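Local coordinates for protein plu4264 (Photorhabdus luminescens subsp. laumondii, PDB 4MV2) that is of unknown function but adopts a small cupin fold that binds a nickel ion, consistent with a metal-dependent enzyme, at residues C39-E44 / F100-I105; G63-R68 / H90-N95. All blocks are in the same frame, centred on the assembly; numbering follows the deposited sequence.

Contact 1: C39-E44 / F100-I105; sequences CIVRPE and FHFYTI
Cys-39, Ile-40 and Val-41 run antiparallel to Phe-102, His-101 and Phe-100, the two strand axes 4.7 Å apart at their closest and their directions 153° from one another. Two hydrogen-bonded pairs, Cys-39 with Phe-102 and Val-41 with Phe-100, enclose the non-hydrogen-bonded pair Ile-40 and His-101. Cys-39 N reaches Phe-102 O at 2.8 Å, and Phe-102 N returns the bond to Cys-39 O. That carbonyl also receives a CA-H...O contact from His-101 CA at 3.3 Å. On the face carrying Cys-39, Val-41, Phe-100 and Phe-102, the ring of Phe-102 is folded back over the neighbouring strand, its CG lying between the backbone N and the carbonyl carbon (chi1 67°). Cys-39 CB sits over this ring, 3.7 Å from its centroid, as a CH-pi contact, while Cys-39 SG approaches obliquely as a sulfur-aromatic partner and also meets Thr-104 CG2 at 4.0 Å. Val-41 CG2 comes to the ring at its edge, 4.0 Å from Phe-102 CE1. This face looks into the interior of the cupin beta-barrel, whose two sheets face each other: Val-92 of the opposing sheet packs on Val-41, Phe-100 and Phe-102, and Leu-19 closes over Cys-39 and Val-41. At the far end of the interior row, Thr-104 OG1 is hydrogen-bonded to Glu-56, a nickel ligand, which places Thr-104 in the second shell of the metal site. On the reverse face, Ile-40 and His-101 lie side by side and point the same way. Ile-40 CG1 stands over the imidazole face, 3.9 Å from its centroid, and Ile-40 CD1 touches His-101 CE1 at 3.5 Å. The imidazole's rotation is fixed by a hydrogen bond from Trp-38 to ND1, and Lys-78 of the second subunit packs on it.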
loop_
_atom_site.group_PDB
_atom_site.type_symbol
_atom_site.label_atom_id
_atom_site.label_comp_id
_atom_site.label_asym_id
_atom_site.label_seq_id
_atom_site.Cartn_x
_atom_site.Cartn_y
_atom_site.Cartn_z
ATOM N N CYS A 39 -0.565 -3.778 9.049
ATOM C CA CYS A 39 -0.209 -4.804 10.019
ATOM C C CYS A 39 0.939 -4.341 10.900
ATOM O O CYS A 39 1.880 -3.695 10.444
ATOM C CB CYS A 39 0.259 -6.044 9.273
ATOM S SG CYS A 39 -1.015 -6.793 8.221
ATOM N N ILE A 40 0.841 -4.715 12.161
ATOM C CA ILE A 40 1.889 -4.456 13.139
ATOM C C ILE A 40 2.262 -5.741 13.816
ATOM O O ILE A 40 1.420 -6.446 14.397
ATOM C CB ILE A 40 1.492 -3.427 14.229
ATOM C CG1 ILE A 40 1.017 -2.117 13.625
ATOM C CG2 ILE A 40 2.709 -3.202 15.140
ATOM C CD1 ILE A 40 0.448 -1.150 14.666
ATOM N N VAL A 41 3.543 -6.070 13.701
ATOM C CA VAL A 41 4.136 -7.180 14.466
ATOM C C VAL A 41 4.781 -6.543 15.684
ATOM O O VAL A 41 5.710 -5.747 15.563
ATOM C CB VAL A 41 5.101 -8.039 13.642
ATOM C CG1 VAL A 41 5.624 -9.206 14.506
ATOM C CG2 VAL A 41 4.429 -8.585 12.384
ATOM N N ARG A 42 4.265 -6.875 16.855
ATOM C CA ARG A 42 4.659 -6.210 18.093
ATOM C C ARG A 42 6.089 -6.594 18.467
ATOM O O ARG A 42 6.625 -7.595 17.992
ATOM C CB ARG A 42 3.659 -6.573 19.181
ATOM C CG ARG A 42 2.252 -6.079 18.883
ATOM C CD ARG A 42 2.190 -4.576 18.763
ATOM N NE ARG A 42 0.834 -4.097 18.509
ATOM C CZ ARG A 42 0.519 -2.829 18.350
ATOM N NH1 ARG A 42 1.457 -1.896 18.396
ATOM N NH2 ARG A 42 -0.752 -2.479 18.119
ATOM N N PRO A 43 6.734 -5.780 19.312
ATOM C CA PRO A 43 8.132 -6.061 19.673
ATOM C C PRO A 43 8.326 -7.477 20.207
ATOM O O PRO A 43 7.520 -7.949 21.005
ATOM C CB PRO A 43 8.401 -5.020 20.766
ATOM C CG PRO A 43 7.528 -3.872 20.370
ATOM C CD PRO A 43 6.264 -4.524 19.939
ATOM N N GLU A 44 9.384 -8.143 19.753
ATOM C CA GLU A 44 9.746 -9.481 20.225
ATOM C C GLU A 44 8.638 -10.484 20.025
ATOM O O GLU A 44 8.414 -11.350 20.863
ATOM C CB GLU A 44 10.235 -9.430 21.678
ATOM C CG GLU A 44 11.451 -8.513 21.822
ATOM C CD GLU A 44 12.136 -8.556 23.160
ATOM O OE1 GLU A 44 11.441 -8.514 24.181
ATOM O OE2 GLU A 44 13.372 -8.667 23.174
ATOM N N PHE A 100 6.917 -3.243 14.379
ATOM C CA PHE A 100 7.208 -3.403 12.961
ATOM C C PHE A 100 5.918 -3.248 12.184
ATOM O O PHE A 100 4.967 -3.982 12.413
ATOM C CB PHE A 100 7.819 -4.756 12.648
ATOM C CG PHE A 100 8.061 -4.963 11.190
ATOM C CD1 PHE A 100 9.085 -4.265 10.555
ATOM C CD2 PHE A 100 7.262 -5.807 10.422
ATOM C CE1 PHE A 100 9.337 -4.440 9.219
ATOM C CE2 PHE A 100 7.534 -5.967 9.073
ATOM C CZ PHE A 100 8.548 -5.280 8.493
ATOM N N HIS A 101 5.864 -2.235 11.316
ATOM C CA HIS A 101 4.678 -1.934 10.540
ATOM C C HIS A 101 4.891 -2.261 9.070
ATOM O O HIS A 101 5.924 -1.903 8.482
ATOM C CB HIS A 101 4.354 -0.436 10.580
ATOM C CG HIS A 101 4.052 0.133 11.918
ATOM N ND1 HIS A 101 2.799 0.610 12.221
ATOM C CD2 HIS A 101 4.835 0.367 13.006
ATOM C CE1 HIS A 101 2.822 1.117 13.438
ATOM N NE2 HIS A 101 4.053 1.001 13.926
ATOM N N PHE A 102 3.875 -2.851 8.450
ATOM C CA PHE A 102 3.891 -3.045 6.994
ATOM C C PHE A 102 2.461 -3.044 6.499
ATOM O O PHE A 102 1.538 -3.318 7.264
ATOM C CB PHE A 102 4.634 -4.352 6.611
ATOM C CG PHE A 102 3.966 -5.621 7.045
ATOM C CD1 PHE A 102 4.121 -6.112 8.323
ATOM C CD2 PHE A 102 3.257 -6.388 6.128
ATOM C CE1 PHE A 102 3.541 -7.306 8.689
ATOM C CE2 PHE A 102 2.683 -7.547 6.509
ATOM C CZ PHE A 102 2.841 -8.010 7.793
ATOM N N TYR A 103 2.280 -2.751 5.213
ATOM C CA TYR A 103 0.995 -2.856 4.552
ATOM C C TYR A 103 1.062 -4.045 3.627
ATOM O O TYR A 103 2.016 -4.204 2.899
ATOM C CB TYR A 103 0.645 -1.548 3.780
ATOM C CG TYR A 103 -0.845 -1.359 3.669
ATOM C CD1 TYR A 103 -1.542 -0.684 4.633
ATOM C CD2 TYR A 103 -1.584 -1.934 2.635
ATOM C CE1 TYR A 103 -2.944 -0.568 4.616
ATOM C CE2 TYR A 103 -2.955 -1.834 2.594
ATOM C CZ TYR A 103 -3.640 -1.187 3.600
ATOM O OH TYR A 103 -5.000 -1.144 3.534
ATOM N N THR A 104 0.047 -4.888 3.672
ATOM C CA THR A 104 -0.055 -5.998 2.724
ATOM C C THR A 104 -1.212 -5.730 1.772
ATOM O O THR A 104 -2.252 -5.233 2.153
ATOM C CB THR A 104 -0.204 -7.359 3.383
ATOM O OG1 THR A 104 -0.350 -8.298 2.343
ATOM C CG2 THR A 104 -1.365 -7.444 4.340
ATOM N N ILE A 105 -0.968 -6.034 0.510
ATOM C CA ILE A 105 -1.960 -6.003 -0.547
ATOM C C ILE A 105 -1.973 -7.382 -1.187
ATOM O O ILE A 105 -0.945 -7.889 -1.563
ATOM C CB ILE A 105 -1.645 -4.913 -1.599
ATOM C CG1 ILE A 105 -1.639 -3.533 -0.935
ATOM C CG2 ILE A 105 -2.640 -4.988 -2.752
ATOM C CD1 ILE A 105 -1.198 -2.424 -1.843
#

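Contact 2: G63-R68 / H90-N95. With NI (nickel (II) ion), chain C.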
loop_
_atom_site.group_PDB
_atom_site.type_symbol
_atom_site.label_atom_id
_atom_site.label_comp_id
_atom_site.label_asym_id
_atom_site.label_seq_id
_atom_site.Cartn_x
_atom_site.Cartn_y
_atom_site.Cartn_z
ATOM N N GLY A 63 10.231 0.292 11.218
ATOM C CA GLY A 63 10.863 -0.724 12.049
ATOM C C GLY A 63 11.710 -1.681 11.254
ATOM O O GLY A 63 12.068 -1.392 10.093
ATOM N N ASN A 64 12.036 -2.803 11.907
ATOM C CA ASN A 64 12.913 -3.809 11.337
ATOM C C ASN A 64 12.350 -5.165 11.616
ATOM O O ASN A 64 11.882 -5.422 12.709
ATOM C CB ASN A 64 14.310 -3.703 11.978
ATOM C CG ASN A 64 14.962 -2.397 11.656
ATOM O OD1 ASN A 64 14.834 -1.407 12.390
ATOM N ND2 ASN A 64 15.606 -2.349 10.521
ATOM N N ALA A 65 12.474 -6.052 10.646
ATOM C CA ALA A 65 12.026 -7.422 10.818
ATOM C C ALA A 65 12.758 -8.325 9.868
ATOM O O ALA A 65 13.467 -7.855 8.988
ATOM C CB ALA A 65 10.524 -7.531 10.624
ATOM N N ILE A 66 12.534 -9.618 10.053
ATOM C CA ILE A 66 12.930 -10.639 9.094
ATOM C C ILE A 66 11.678 -11.198 8.449
ATOM O O ILE A 66 10.782 -11.628 9.157
ATOM C CB ILE A 66 13.662 -11.779 9.791
ATOM C CG1 ILE A 66 14.936 -11.252 10.435
ATOM C CG2 ILE A 66 13.996 -12.878 8.807
ATOM C CD1 ILE A 66 15.556 -12.256 11.387
ATOM N N ILE A 67 11.634 -11.215 7.122
ATOM C CA ILE A 67 10.558 -11.919 6.438
ATOM C C ILE A 67 11.136 -13.277 6.061
ATOM O O ILE A 67 12.065 -13.353 5.271
ATOM C CB ILE A 67 10.026 -11.200 5.193
ATOM C CG1 ILE A 67 9.826 -9.701 5.438
ATOM C CG2 ILE A 67 8.757 -11.875 4.738
ATOM C CD1 ILE A 67 8.829 -9.374 6.495
ATOM N N ARG A 68 10.585 -14.348 6.622
ATOM C CA ARG A 68 11.027 -15.695 6.293
ATOM C C ARG A 68 10.073 -16.248 5.261
ATOM O O ARG A 68 8.881 -16.372 5.520
ATOM C CB ARG A 68 11.019 -16.565 7.548
ATOM C CG ARG A 68 11.520 -17.991 7.272
ATOM C CD ARG A 68 11.903 -18.730 8.523
ATOM N NE ARG A 68 13.105 -18.143 9.113
ATOM C CZ ARG A 68 13.579 -18.443 10.316
ATOM N NH1 ARG A 68 12.932 -19.278 11.115
ATOM N NH2 ARG A 68 14.684 -17.855 10.747
ATOM N N HIS A 90 5.124 -18.158 4.573
ATOM C CA HIS A 90 5.692 -16.888 4.960
ATOM C C HIS A 90 5.213 -16.473 6.286
ATOM O O HIS A 90 4.053 -16.737 6.637
ATOM C CB HIS A 90 5.388 -15.766 3.937
ATOM C CG HIS A 90 3.939 -15.649 3.517
ATOM N ND1 HIS A 90 3.336 -16.550 2.661
ATOM C CD2 HIS A 90 3.003 -14.698 3.780
ATOM C CE1 HIS A 90 2.081 -16.183 2.449
ATOM N NE2 HIS A 90 1.854 -15.055 3.103
ATOM N N HIS A 91 6.124 -15.858 7.033
ATOM C CA HIS A 91 5.780 -15.102 8.244
ATOM C C HIS A 91 6.842 -14.015 8.543
ATOM O O HIS A 91 7.882 -13.914 7.859
ATOM C CB HIS A 91 5.549 -16.053 9.443
ATOM C CG HIS A 91 6.782 -16.664 10.045
ATOM N ND1 HIS A 91 7.428 -17.764 9.504
ATOM C CD2 HIS A 91 7.432 -16.376 11.197
ATOM C CE1 HIS A 91 8.416 -18.122 10.301
ATOM N NE2 HIS A 91 8.460 -17.280 11.320
ATOM N N VAL A 92 6.538 -13.211 9.550
ATOM C CA VAL A 92 7.310 -12.035 9.894
ATOM C C VAL A 92 7.845 -12.195 11.309
ATOM O O VAL A 92 7.109 -12.566 12.213
ATOM C CB VAL A 92 6.432 -10.788 9.806
ATOM C CG1 VAL A 92 7.249 -9.530 10.062
ATOM C CG2 VAL A 92 5.775 -10.701 8.413
ATOM N N ILE A 93 9.138 -11.932 11.471
ATOM C CA ILE A 93 9.824 -12.073 12.759
ATOM C C ILE A 93 10.329 -10.732 13.184
ATOM O O ILE A 93 11.153 -10.127 12.502
ATOM C CB ILE A 93 11.026 -13.062 12.648
ATOM C CG1 ILE A 93 10.541 -14.443 12.210
ATOM C CG2 ILE A 93 11.808 -13.108 13.978
ATOM C CD1 ILE A 93 11.659 -15.302 11.618
ATOM N N ASN A 94 9.820 -10.239 14.312
ATOM C CA ASN A 94 10.282 -8.971 14.858
ATOM C C ASN A 94 11.034 -9.200 16.156
ATOM O O ASN A 94 10.414 -9.297 17.218
ATOM C CB ASN A 94 9.139 -7.992 15.127
ATOM C CG ASN A 94 9.626 -6.621 15.608
ATOM O OD1 ASN A 94 10.815 -6.332 15.639
ATOM N ND2 ASN A 94 8.687 -5.796 16.043
ATOM N N ASN A 95 12.358 -9.270 16.066
ATOM C CA ASN A 95 13.195 -9.518 17.244
ATOM C C ASN A 95 13.532 -8.229 18.009
ATOM O O ASN A 95 14.226 -8.266 19.017
ATOM C CB ASN A 95 14.519 -10.193 16.866
ATOM C CG ASN A 95 14.359 -11.605 16.346
ATOM O OD1 ASN A 95 15.084 -12.015 15.432
ATOM N ND2 ASN A 95 13.471 -12.356 16.919
HETATM NI NI NI C . -0.085 -14.112 3.238
HETATM O O HOH W 1 7.785 -18.764 6.842
HETATM O O HOH W 2 0.455 -12.677 4.638
HETATM O O HOH W 3 -2.011 -13.131 3.469
#
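Arg-68 leaves its strand with CG anti to the backbone N (chi1 -178°) and bends at chi3, whereas His-91 holds CG between its backbone N and carbonyl carbon (chi1 74°); these torsions bring the aliphatic part of Arg-68 alongside the imidazole of His-91. Arg-68 CD meets His-91 CE1 at 4.0 Å, and the guanidinium stands nearly perpendicular to the imidazole. Ile-93 CD1 lies over the centre of one guanidinium face, 3.9 Å from Arg-68 CZ; Arg-68 NE forms a salt bridge with Asp-73 on strand 72-77. A water joins Arg-68 to His-91: it donates to the backbone Arg-68 O, and its oxygen lies 2.9 Å from His-91 ND1. The backbones are antiparallel: Ile-66 and Ile-93 exchange two bonds, Ile-66 N reaching Ile-93 O at 2.9 Å, and Arg-68 and His-91 exchange two more, the bond from His-91 N to Arg-68 O being the longest at 3.2 Å. These are the central strands of the smaller sheet of the cupin beta-barrel. On its inner face Ile-67 CD1 nestles against Val-92, 3.8 Å from Val-92 CG2, and Ala-65 CB touches Val-92 CG1; Phe-100 of the larger sheet packs on Ala-65 and Val-92. His-90, at the start of its strand, turns its ring away from strand 64-68 and binds nickel through NE2 at 2.2 Å. Its ND1 is hydrogen-bonded to Ser-88 O, which orients the imidazole; His-50, His-52, Glu-56 and two waters complete the six-coordinate site, the three-histidine, one-glutamate set familiar from cupins.

The centres of the two contacts are about 8 Å apart, and each belongs to a different sheet of the cupin beta-barrel: 39-44 / 100-105 to the larger sheet, 63-68 / 90-95 to the smaller. Both segments of contact 2 fall in the chain between the two segments of contact 1, and strand 90-94 is followed, after a short connection, by strand 100-107 in the other sheet. The two meet where Asn-94 ND2 probably hydrogen-bonds Val-41 O, 3.0 Å away, and Phe-100 CD1 packs on the backbone at Asn-64 C. Both sheets contribute to the nickel site, the smaller through a direct ligand and the larger also through a second-shell hydroxyl.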